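PDB 2VLD: endonuclease NucS from Pyrococcus abyssi, which binds single-stranded DNA and cleaves both the 3' and 5' single-stranded ends of branched DNA structures. Local coordinates for residues Arg177-Leu182 and Ala209-Glu214. The protein carries 2 engineered substitutions. Sequence-based numbering, arbitrary orientation.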
loop_
_atom_site.group_PDB
_atom_site.type_symbol
_atom_site.label_atom_id
_atom_site.label_comp_id
_atom_site.label_asym_id
_atom_site.label_seq_id
_atom_site.Cartn_x
_atom_site.Cartn_y
_atom_site.Cartn_z
ATOM N N ARG A 177 10.842 23.924 -16.815
ATOM C CA ARG A 177 12.106 24.616 -16.538
ATOM C C ARG A 177 13.324 23.862 -17.078
ATOM O O ARG A 177 14.439 24.393 -17.077
ATOM C CB ARG A 177 12.267 24.881 -15.040
ATOM C CG ARG A 177 12.263 23.619 -14.205
ATOM C CD ARG A 177 13.013 23.807 -12.903
ATOM N NE ARG A 177 12.659 22.751 -11.962
ATOM C CZ ARG A 177 11.591 22.780 -11.169
ATOM N NH1 ARG A 177 10.760 23.819 -11.186
ATOM N NH2 ARG A 177 11.355 21.765 -10.352
ATOM N N ARG A 178 13.104 22.625 -17.518
ATOM C CA ARG A 178 14.137 21.815 -18.167
ATOM C C ARG A 178 13.783 21.640 -19.640
ATOM O O ARG A 178 12.804 22.225 -20.115
ATOM C CB ARG A 178 14.258 20.453 -17.473
ATOM C CG ARG A 178 14.801 20.534 -16.051
ATOM C CD ARG A 178 15.083 19.155 -15.446
ATOM N NE ARG A 178 15.923 19.243 -14.245
ATOM C CZ ARG A 178 15.473 19.248 -12.989
ATOM N NH1 ARG A 178 14.169 19.164 -12.728
ATOM N NH2 ARG A 178 16.336 19.335 -11.983
ATOM N N LYS A 179 14.580 20.857 -20.368
ATOM C CA LYS A 179 14.229 20.477 -21.734
ATOM C C LYS A 179 12.819 19.900 -21.750
ATOM O O LYS A 179 12.513 18.969 -21.000
ATOM C CB LYS A 179 15.202 19.434 -22.288
ATOM C CG LYS A 179 16.252 19.956 -23.256
ATOM C CD LYS A 179 16.529 18.912 -24.333
ATOM C CE LYS A 179 18.021 18.678 -24.551
ATOM N NZ LYS A 179 18.742 19.869 -25.089
ATOM N N ALA A 180 11.966 20.462 -22.597
ATOM C CA ALA A 180 10.593 19.999 -22.712
ATOM C C ALA A 180 10.532 18.708 -23.509
ATOM O O ALA A 180 11.052 18.633 -24.614
ATOM C CB ALA A 180 9.726 21.063 -23.349
ATOM N N ASP A 181 9.897 17.695 -22.934
ATOM C CA ASP A 181 9.762 16.400 -23.584
ATOM C C ASP A 181 8.402 16.184 -24.235
ATOM O O ASP A 181 7.536 17.060 -24.237
ATOM C CB ASP A 181 10.088 15.243 -22.619
ATOM C CG ASP A 181 9.324 15.322 -21.284
ATOM O OD1 ASP A 181 8.255 15.972 -21.192
ATOM O OD2 ASP A 181 9.807 14.707 -20.309
ATOM N N LEU A 182 8.240 14.987 -24.784
ATOM C CA LEU A 182 7.016 14.560 -25.434
ATOM C C LEU A 182 5.853 14.628 -24.460
ATOM O O LEU A 182 4.756 15.049 -24.825
ATOM C CB LEU A 182 7.204 13.129 -25.942
ATOM C CG LEU A 182 6.557 12.615 -27.233
ATOM C CD1 LEU A 182 6.618 13.619 -28.379
ATOM C CD2 LEU A 182 7.226 11.301 -27.640
ATOM N N ALA A 209 9.589 26.887 -22.306
ATOM C CA ALA A 209 10.698 26.133 -21.729
ATOM C C ALA A 209 12.019 26.705 -22.253
ATOM O O ALA A 209 11.997 27.518 -23.174
ATOM C CB ALA A 209 10.564 24.654 -22.086
ATOM N N PRO A 210 13.171 26.311 -21.659
ATOM C CA PRO A 210 14.474 26.740 -22.201
ATOM C C PRO A 210 14.858 26.057 -23.518
ATOM O O PRO A 210 15.643 26.609 -24.294
ATOM C CB PRO A 210 15.469 26.342 -21.102
ATOM C CG PRO A 210 14.643 25.962 -19.917
ATOM C CD PRO A 210 13.344 25.487 -20.448
ATOM N N SER A 211 14.308 24.868 -23.754
ATOM C CA SER A 211 14.570 24.084 -24.957
ATOM C C SER A 211 13.660 22.868 -24.956
ATOM O O SER A 211 12.949 22.625 -23.982
ATOM C CB SER A 211 16.029 23.635 -25.003
ATOM O OG SER A 211 16.405 23.045 -23.772
ATOM N N LEU A 212 13.688 22.098 -26.039
ATOM C CA LEU A 212 12.809 20.941 -26.159
ATOM C C LEU A 212 13.405 19.841 -27.026
ATOM O O LEU A 212 14.218 20.119 -27.902
ATOM C CB LEU A 212 11.429 21.365 -26.690
ATOM C CG LEU A 212 11.254 21.794 -28.150
ATOM C CD1 LEU A 212 9.788 21.895 -28.467
ATOM C CD2 LEU A 212 11.936 23.116 -28.445
ATOM N N THR A 213 12.987 18.600 -26.768
ATOM C CA THR A 213 13.392 17.433 -27.555
ATOM C C THR A 213 12.956 17.597 -29.006
ATOM O O THR A 213 12.038 18.372 -29.304
ATOM C CB THR A 213 12.768 16.111 -27.011
ATOM O OG1 THR A 213 12.905 16.044 -25.589
ATOM C CG2 THR A 213 13.448 14.875 -27.627
ATOM N N GLU A 214 13.623 16.867 -29.901
ATOM C CA GLU A 214 13.221 16.771 -31.299
ATOM C C GLU A 214 11.796 16.230 -31.387
ATOM O O GLU A 214 10.967 16.762 -32.124
ATOM C CB GLU A 214 14.194 15.877 -32.080
ATOM C CG GLU A 214 14.248 16.156 -33.582
ATOM C CD GLU A 214 14.799 17.543 -33.916
ATOM O OE1 GLU A 214 14.259 18.192 -34.843
ATOM O OE2 GLU A 214 15.767 17.987 -33.258
HETATM O O HOH W 1 10.978 13.669 -25.443
#
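A180 is gripped through both of its backbone polar groups: its N donates to S211 O at 2.8 Å, nearly straight at 172°, and its O receives T213 N at 2.9 Å. This pair bracketing L212 defines a single parallel bridge, consistent with the chain directions, which differ by 27°. Beside the bridge, the CB of A180 lies against the CB atoms of A209 and L212. On the surface, the bent K179 chain passes its CG alongside the hydroxyl of S211, whose OG stands between its own backbone N and carbonyl carbon (chi1 49°). P210 lays the CG and CD of its ring against the main chain of R177-R178, CG 3.3 Å from R177 O and CD equally near R178 O; an alanine here would probably leave these two carbonyls without their apolar cover and open a gap beside R177. Farther out, a water joins L182 N to T213 OG1, while D181 OD1 caps A184 N at the start of helix 182-199. In this PD-(D/E)XK-like nuclease domain, strand 170-175, helix 182-199 and parallel neighbour 203-209 form a beta-alpha-beta crossover; the bridge ties its two strand-to-helix loops together, just before helices 182-199 and 214-223, with L212 resting on L220 and F227.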